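Local atomic coordinates of possible protein of nuclear scaffold (Encephalitozoon cuniculi, PDB entry 3KAE), a protein that probably serves as the Cdc27 (APC3) subunit of the anaphase-promoting complex, represented here by its N-terminal tetratricopeptide-repeat domain, which forms homodimers. Residues 212-217 and 228-233; 33-38 and 97-102. All blocks are in the same frame, centred on the assembly; numbering follows the deposited sequence.

Interaction 1: 212-217 and 228-233; sequences SNAARR and KACFEL
Rotation about the first side-chain bond, with CG opposite the carbonyl carbon (chi1 -72°), carries the ring of Phe-231 across to Ala-215, while a like torsion in Cys-230 sets SG next to the Ala-214 methyl. The two segments belong to helices 206-220 and 224-237, an antiparallel helical hairpin of the kind from which tetratricopeptide-repeat domains are built. Their axes approach to 8.0 Å at 155° between directions, a closeness that small side chains permit: the CA atoms of Ala-215 and Cys-230 lie 5.1 Å apart. The methyl of Ala-215 sits over one face of the Phe-231 ring, near its centre, in a CH-pi contact that is modelled too tightly for its exact spacing to carry meaning. Ala-215 CB also rests on Cys-230 CB at 3.4 Å, so a single carbon meets both ring and cysteine. No hydrogen bond joins the two segments directly; Ser-227, just ahead of 228-233, gives one through its hydroxyl to the Ala-215 carbonyl. Phe-187 of helix 176-190 packs on Ala-214, and Ala-214 CB also meets the sulfur of Cys-230, SG, at 4.1 Å.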
ATOM      1  N   SER C 212     -13.948  22.948   2.580  1.00 51.90           N
ATOM      2  CA  SER C 212     -12.627  23.297   2.047  1.00 63.21           C
ATOM      3  C   SER C 212     -12.786  23.923   0.654  1.00 58.69           C
ATOM      4  O   SER C 212     -12.214  24.972   0.343  1.00 46.90           O
ATOM      5  CB  SER C 212     -11.699  22.068   1.987  1.00 61.75           C
ATOM      6  OG  SER C 212     -11.359  21.637   3.293  1.00 68.02           O
ATOM      7  N   ASN C 213     -13.569  23.281  -0.196  1.00 44.67           N
ATOM      8  CA  ASN C 213     -13.770  23.812  -1.509  1.00 45.04           C
ATOM      9  C   ASN C 213     -14.487  25.179  -1.390  1.00 58.13           C
ATOM     10  O   ASN C 213     -14.160  26.129  -2.106  1.00 56.77           O
ATOM     11  CB  ASN C 213     -14.535  22.818  -2.370  1.00 44.24           C
ATOM     12  CG  ASN C 213     -13.658  21.657  -2.835  1.00 51.57           C
ATOM     13  OD1 ASN C 213     -12.435  21.771  -2.874  1.00 53.23           O
ATOM     14  ND2 ASN C 213     -14.282  20.545  -3.191  1.00 42.52           N
ATOM     15  N   ALA C 214     -15.435  25.279  -0.457  1.00 68.57           N
ATOM     16  CA  ALA C 214     -16.143  26.540  -0.206  1.00 62.21           C
ATOM     17  C   ALA C 214     -15.154  27.665   0.064  1.00 69.25           C
ATOM     18  O   ALA C 214     -15.229  28.726  -0.557  1.00 65.97           O
ATOM     19  CB  ALA C 214     -17.144  26.408   0.977  1.00 52.12           C
ATOM     20  N   ALA C 215     -14.231  27.423   0.992  1.00 68.68           N
ATOM     21  CA  ALA C 215     -13.236  28.413   1.381  1.00 66.67           C
ATOM     22  C   ALA C 215     -12.443  28.903   0.170  1.00 66.70           C
ATOM     23  O   ALA C 215     -12.075  30.073   0.084  1.00 66.74           O
ATOM     24  CB  ALA C 215     -12.315  27.834   2.435  1.00 59.92           C
ATOM     25  N   ARG C 216     -12.208  27.999  -0.771  1.00 68.39           N
ATOM     26  CA  ARG C 216     -11.403  28.283  -1.947  1.00 69.49           C
ATOM     27  C   ARG C 216     -12.192  29.178  -2.886  1.00 72.06           C
ATOM     28  O   ARG C 216     -11.678  30.164  -3.415  1.00 66.58           O
ATOM     29  CB  ARG C 216     -11.033  26.970  -2.652  1.00 78.14           C
ATOM     30  CG  ARG C 216     -10.255  27.129  -3.940  1.00 80.23           C
ATOM     31  CD  ARG C 216     -10.193  25.799  -4.654  1.00100.71           C
ATOM     32  NE  ARG C 216     -11.522  25.359  -5.063  1.00112.51           N
ATOM     33  CZ  ARG C 216     -11.856  24.089  -5.276  1.00111.85           C
ATOM     34  NH1 ARG C 216     -10.954  23.129  -5.104  1.00117.55           N
ATOM     35  NH2 ARG C 216     -13.092  23.782  -5.656  1.00 81.97           N
ATOM     36  N   ARG C 217     -13.447  28.817  -3.107  1.00 67.82           N
ATOM     37  CA  ARG C 217     -14.324  29.630  -3.933  1.00 62.55           C
ATOM     38  C   ARG C 217     -14.438  31.052  -3.385  1.00 80.32           C
ATOM     39  O   ARG C 217     -14.371  32.035  -4.134  1.00 79.50           O
ATOM     40  CB  ARG C 217     -15.717  29.010  -4.000  1.00 77.46           C
ATOM     41  CG  ARG C 217     -16.706  29.834  -4.804  1.00 70.34           C
ATOM     42  CD  ARG C 217     -16.213  30.027  -6.232  1.00 75.94           C
ATOM     43  NE  ARG C 217     -17.245  30.641  -7.071  1.00 94.19           N
ATOM     44  CZ  ARG C 217     -17.004  31.327  -8.186  1.00 92.41           C
ATOM     45  NH1 ARG C 217     -15.758  31.499  -8.611  1.00101.12           N
ATOM     46  NH2 ARG C 217     -18.013  31.832  -8.881  1.00 72.21           N
ATOM     47  N   LYS C 228     -11.681  32.677   5.184  1.00 78.84           N
ATOM     48  CA  LYS C 228     -10.944  32.322   6.405  1.00 83.64           C
ATOM     49  C   LYS C 228     -11.822  31.607   7.429  1.00 90.25           C
ATOM     50  O   LYS C 228     -11.368  30.700   8.135  1.00 97.18           O
ATOM     51  CB  LYS C 228     -10.315  33.565   7.040  1.00 72.50           C
ATOM     52  N   ALA C 229     -13.076  32.029   7.517  1.00 89.48           N
ATOM     53  CA  ALA C 229     -14.034  31.375   8.394  1.00 83.56           C
ATOM     54  C   ALA C 229     -14.096  29.890   8.063  1.00 84.51           C
ATOM     55  O   ALA C 229     -13.879  29.036   8.929  1.00 89.22           O
ATOM     56  CB  ALA C 229     -15.402  32.020   8.245  1.00 73.59           C
ATOM     57  N   CYS C 230     -14.366  29.593   6.794  1.00 76.05           N
ATOM     58  CA  CYS C 230     -14.411  28.211   6.310  1.00 67.18           C
ATOM     59  C   CYS C 230     -13.131  27.421   6.591  1.00 70.59           C
ATOM     60  O   CYS C 230     -13.187  26.311   7.113  1.00 66.08           O
ATOM     61  CB  CYS C 230     -14.735  28.186   4.819  1.00 76.21           C
ATOM     62  SG  CYS C 230     -16.485  28.494   4.427  1.00 76.90           S
ATOM     63  N   PHE C 231     -11.981  27.987   6.233  1.00 81.87           N
ATOM     64  CA  PHE C 231     -10.696  27.335   6.465  1.00 72.32           C
ATOM     65  C   PHE C 231     -10.484  27.111   7.956  1.00 74.41           C
ATOM     66  O   PHE C 231     -10.123  26.023   8.382  1.00 73.34           O
ATOM     67  CB  PHE C 231      -9.548  28.181   5.912  1.00 68.07           C
ATOM     68  CG  PHE C 231      -9.464  28.205   4.408  1.00 86.71           C
ATOM     69  CD1 PHE C 231      -9.219  27.036   3.691  1.00 97.54           C
ATOM     70  CD2 PHE C 231      -9.586  29.407   3.712  1.00 87.05           C
ATOM     71  CE1 PHE C 231      -9.119  27.058   2.305  1.00103.37           C
ATOM     72  CE2 PHE C 231      -9.493  29.442   2.331  1.00 87.41           C
ATOM     73  CZ  PHE C 231      -9.255  28.265   1.623  1.00107.46           C
ATOM     74  N   GLU C 232     -10.714  28.153   8.746  1.00 88.85           N
ATOM     75  CA  GLU C 232     -10.553  28.067  10.194  1.00 86.41           C
ATOM     76  C   GLU C 232     -11.394  26.939  10.793  1.00 76.78           C
ATOM     77  O   GLU C 232     -10.915  26.199  11.649  1.00 87.14           O
ATOM     78  CB  GLU C 232     -10.895  29.412  10.853  1.00 73.76           C
ATOM     79  N   LEU C 233     -12.639  26.802  10.340  1.00 77.77           N
ATOM     80  CA  LEU C 233     -13.502  25.717  10.809  1.00 74.36           C
ATOM     81  C   LEU C 233     -12.825  24.357  10.657  1.00 75.92           C
ATOM     82  O   LEU C 233     -12.662  23.624  11.636  1.00 98.54           O
ATOM     83  CB  LEU C 233     -14.845  25.714  10.070  1.00 71.32           C
ATOM     84  CG  LEU C 233     -15.566  24.357  10.084  1.00 84.73           C
ATOM     85  CD1 LEU C 233     -15.970  23.977  11.494  1.00 96.71           C
ATOM     86  CD2 LEU C 233     -16.775  24.356   9.178  1.00 89.66           C
TER

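Interaction 2: 33-38 and 97-102; sequences PEYRML and PDVDAR
Tyr-35 meets Val-99 and Asp-100 with a ring that starts beside its own backbone nitrogen, CG being turned opposite the carbonyl carbon (chi1 -75°). Its CB heads off to one side of segment 97-102, and it is the ring that closes the gap. Midway along the ring, Tyr-35 CE1 is approached obliquely by Val-99 CB at 3.9 Å, the two side chains running past each other in opposite senses. Farther out, Tyr-35 CZ lies 4.0 Å from the backbone N of Asp-100, and at the tip the hydroxyl accepts that N-H in a fairly straight bond, 3.1 Å from Asp-100 N to Tyr-35 OH with 160° at the hydrogen. Asp-100 CB lies against the same hydroxyl. Both segments lead into helices of this tetratricopeptide-repeat domain: Tyr-35 is the N-cap residue of helix 36-45 and Asp-100 that of the short helix 101-104, so the bond ties two helix starts together. The Asp-100 carboxylate leads off from segment 33-38; Asp-100 OD1 uses its syn lone pair in a salt bridge with Arg-102 NE at 2.8 Å, and caps its helix through a weak bond from Arg-102 N. Ile-6 of helix 5-14 touches both Tyr-35 and Asp-100, placing helix 5-14 against the same junction. Upstream, the contact is between aliphatic carbons, with CB of Glu-34 3.9 Å from CB of Pro-97, while the Glu-34 carboxylate leads off the other segment. Between the Glu-34/Pro-97 pair and the tyrosine, Val-99 CG1 rests against the Glu-34 carbonyl O at 3.5 Å.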
ATOM      1  N   PRO C  33       5.718 -18.925 -13.094  1.00 82.28           N
ATOM      2  CA  PRO C  33       6.050 -17.623 -13.691  1.00 59.34           C
ATOM      3  C   PRO C  33       4.821 -16.748 -13.927  1.00 84.99           C
ATOM      4  O   PRO C  33       4.959 -15.536 -14.101  1.00 95.86           O
ATOM      5  CB  PRO C  33       6.674 -17.993 -15.038  1.00 62.86           C
ATOM      6  CG  PRO C  33       7.087 -19.430 -14.897  1.00 71.10           C
ATOM      7  CD  PRO C  33       6.088 -20.045 -13.975  1.00 79.41           C
ATOM      8  N   GLU C  34       3.639 -17.361 -13.948  1.00 94.82           N
ATOM      9  CA  GLU C  34       2.388 -16.632 -14.169  1.00 97.26           C
ATOM     10  C   GLU C  34       2.118 -15.697 -12.989  1.00 91.66           C
ATOM     11  O   GLU C  34       0.995 -15.261 -12.773  1.00 69.59           O
ATOM     12  CB  GLU C  34       1.216 -17.608 -14.331  1.00 90.38           C
ATOM     13  CG  GLU C  34       1.482 -18.804 -15.260  1.00111.26           C
ATOM     14  CD  GLU C  34       2.180 -19.993 -14.574  1.00 94.38           C
ATOM     15  OE1 GLU C  34       2.013 -20.198 -13.350  1.00 73.95           O
ATOM     16  OE2 GLU C  34       2.890 -20.741 -15.280  1.00111.62           O
ATOM     17  N   TYR C  35       3.164 -15.397 -12.230  1.00 87.48           N
ATOM     18  CA  TYR C  35       3.018 -14.699 -10.969  1.00 77.63           C
ATOM     19  C   TYR C  35       4.039 -13.593 -10.808  1.00 60.49           C
ATOM     20  O   TYR C  35       4.219 -13.091  -9.698  1.00 53.25           O
ATOM     21  CB  TYR C  35       3.168 -15.686  -9.801  1.00 90.58           C
ATOM     22  CG  TYR C  35       1.970 -16.589  -9.593  1.00104.27           C
ATOM     23  CD1 TYR C  35       0.759 -16.069  -9.130  1.00100.85           C
ATOM     24  CD2 TYR C  35       2.046 -17.961  -9.852  1.00 84.50           C
ATOM     25  CE1 TYR C  35      -0.345 -16.881  -8.937  1.00 96.00           C
ATOM     26  CE2 TYR C  35       0.945 -18.791  -9.665  1.00 64.45           C
ATOM     27  CZ  TYR C  35      -0.252 -18.241  -9.205  1.00 99.33           C
ATOM     28  OH  TYR C  35      -1.363 -19.036  -9.009  1.00 90.32           O
ATOM     29  N   ARG C  36       4.732 -13.230 -11.888  1.00 69.23           N
ATOM     30  CA  ARG C  36       5.725 -12.164 -11.778  1.00 73.11           C
ATOM     31  C   ARG C  36       5.011 -10.827 -11.522  1.00 71.55           C
ATOM     32  O   ARG C  36       5.597  -9.866 -11.016  1.00 51.66           O
ATOM     33  CB  ARG C  36       6.580 -12.058 -13.037  1.00 60.38           C
ATOM     34  CG  ARG C  36       7.801 -11.157 -12.844  1.00 59.80           C
ATOM     35  CD  ARG C  36       8.557 -10.923 -14.147  1.00 83.18           C
ATOM     36  NE  ARG C  36       9.213 -12.137 -14.647  1.00 73.57           N
ATOM     37  CZ  ARG C  36      10.302 -12.675 -14.102  1.00 87.18           C
ATOM     38  NH1 ARG C  36      10.861 -12.119 -13.032  1.00 77.54           N
ATOM     39  NH2 ARG C  36      10.830 -13.778 -14.624  1.00 99.23           N
ATOM     40  N   MET C  37       3.742 -10.783 -11.897  1.00 55.42           N
ATOM     41  CA  MET C  37       2.908  -9.634 -11.645  1.00 75.14           C
ATOM     42  C   MET C  37       2.867  -9.427 -10.138  1.00 69.33           C
ATOM     43  O   MET C  37       3.091  -8.318  -9.656  1.00 52.94           O
ATOM     44  CB  MET C  37       1.507  -9.890 -12.203  1.00 69.89           C
ATOM     45  CG  MET C  37       0.599  -8.662 -12.346  1.00 72.20           C
ATOM     46  SD  MET C  37       1.308  -7.256 -13.239  1.00 65.72           S
ATOM     47  CE  MET C  37       1.576  -6.112 -11.870  1.00 46.52           C
ATOM     48  N   LEU C  38       2.617 -10.513  -9.406  1.00 61.59           N
ATOM     49  CA  LEU C  38       2.467 -10.489  -7.943  1.00 54.86           C
ATOM     50  C   LEU C  38       3.684  -9.886  -7.247  1.00 48.91           C
ATOM     51  O   LEU C  38       3.569  -9.085  -6.310  1.00 59.67           O
ATOM     52  CB  LEU C  38       2.224 -11.908  -7.417  1.00 56.97           C
ATOM     53  CG  LEU C  38       2.122 -12.114  -5.900  1.00 52.35           C
ATOM     54  CD1 LEU C  38       1.124 -11.145  -5.268  1.00 43.92           C
ATOM     55  CD2 LEU C  38       1.718 -13.540  -5.584  1.00 48.04           C
ATOM     56  N   PRO C  97      -2.655 -13.845 -17.170  1.00 99.25           N
ATOM     57  CA  PRO C  97      -2.759 -15.303 -17.054  1.00105.31           C
ATOM     58  C   PRO C  97      -3.878 -15.732 -16.108  1.00103.68           C
ATOM     59  O   PRO C  97      -4.175 -15.028 -15.142  1.00 97.33           O
ATOM     60  CB  PRO C  97      -1.407 -15.701 -16.447  1.00114.68           C
ATOM     61  CG  PRO C  97      -0.501 -14.543 -16.704  1.00120.11           C
ATOM     62  CD  PRO C  97      -1.367 -13.334 -16.673  1.00107.15           C
ATOM     63  N   ASP C  98      -4.494 -16.874 -16.389  1.00104.69           N
ATOM     64  CA  ASP C  98      -5.365 -17.516 -15.415  1.00105.47           C
ATOM     65  C   ASP C  98      -4.506 -17.851 -14.198  1.00 93.60           C
ATOM     66  O   ASP C  98      -3.534 -18.598 -14.312  1.00 99.49           O
ATOM     67  CB  ASP C  98      -5.964 -18.807 -15.987  1.00114.55           C
ATOM     68  CG  ASP C  98      -6.818 -18.568 -17.220  1.00111.18           C
ATOM     69  OD1 ASP C  98      -7.577 -17.580 -17.229  1.00 69.87           O
ATOM     70  OD2 ASP C  98      -6.735 -19.378 -18.171  1.00126.20           O
ATOM     71  N   VAL C  99      -4.845 -17.292 -13.041  1.00 85.84           N
ATOM     72  CA  VAL C  99      -4.048 -17.526 -11.840  1.00 78.87           C
ATOM     73  C   VAL C  99      -4.920 -17.901 -10.651  1.00 76.83           C
ATOM     74  O   VAL C  99      -6.148 -17.869 -10.738  1.00 93.30           O
ATOM     75  CB  VAL C  99      -3.215 -16.287 -11.456  1.00 80.46           C
ATOM     76  CG1 VAL C  99      -2.486 -15.737 -12.671  1.00 88.60           C
ATOM     77  CG2 VAL C  99      -4.102 -15.220 -10.822  1.00 59.56           C
ATOM     78  N   ASP C 100      -4.280 -18.263  -9.543  1.00 53.13           N
ATOM     79  CA  ASP C 100      -4.996 -18.455  -8.286  1.00 66.55           C
ATOM     80  C   ASP C 100      -5.996 -17.315  -8.089  1.00 82.00           C
ATOM     81  O   ASP C 100      -5.683 -16.150  -8.363  1.00 67.63           O
ATOM     82  CB  ASP C 100      -4.018 -18.511  -7.108  1.00 59.85           C
ATOM     83  CG  ASP C 100      -4.704 -18.862  -5.788  1.00 82.09           C
ATOM     84  OD1 ASP C 100      -4.579 -18.079  -4.826  1.00 88.27           O
ATOM     85  OD2 ASP C 100      -5.373 -19.917  -5.709  1.00 87.28           O
ATOM     86  N   ALA C 101      -7.191 -17.659  -7.613  1.00 87.33           N
ATOM     87  CA  ALA C 101      -8.271 -16.693  -7.447  1.00 83.74           C
ATOM     88  C   ALA C 101      -7.908 -15.531  -6.522  1.00 82.68           C
ATOM     89  O   ALA C 101      -8.371 -14.411  -6.722  1.00 82.30           O
ATOM     90  CB  ALA C 101      -9.533 -17.390  -6.959  1.00 67.76           C
ATOM     91  N   ARG C 102      -7.083 -15.800  -5.514  1.00 85.01           N
ATOM     92  CA  ARG C 102      -6.698 -14.760  -4.563  1.00 85.71           C
ATOM     93  C   ARG C 102      -5.793 -13.725  -5.221  1.00 83.45           C
ATOM     94  O   ARG C 102      -5.765 -12.554  -4.830  1.00 73.01           O
ATOM     95  CB  ARG C 102      -6.018 -15.378  -3.345  1.00 80.86           C
ATOM     96  CG  ARG C 102      -6.985 -16.134  -2.449  1.00 93.13           C
ATOM     97  CD  ARG C 102      -6.258 -17.062  -1.502  1.00 94.50           C
ATOM     98  NE  ARG C 102      -5.587 -18.145  -2.220  1.00102.90           N
ATOM     99  CZ  ARG C 102      -4.900 -19.118  -1.630  1.00 96.24           C
ATOM    100  NH1 ARG C 102      -4.793 -19.143  -0.309  1.00 92.04           N
ATOM    101  NH2 ARG C 102      -4.318 -20.065  -2.355  1.00 85.09           N
TER

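How the interactions relate
From the N terminus, the chain passes through helices 5-14 and 18-31 before reaching the first half of interaction 2. Another 58 residues, mostly helical, separate 33-38 from 97-102, so interaction 2 closes a long loop that brings the start of helix 101-104 back to the start of helix 36-45. Interaction 1 opens only later and closes a short one: ten residues link 212-217 to 228-233, and the contact joins neighbouring helices near the C terminus. The two loops therefore follow in series, neither nesting nor crossing. The centres of interaction 1 and interaction 2 are about 47 Å apart, on opposite sides of the chain's centre. The nearest atoms of interaction 1 and interaction 2 are about 32 Å apart.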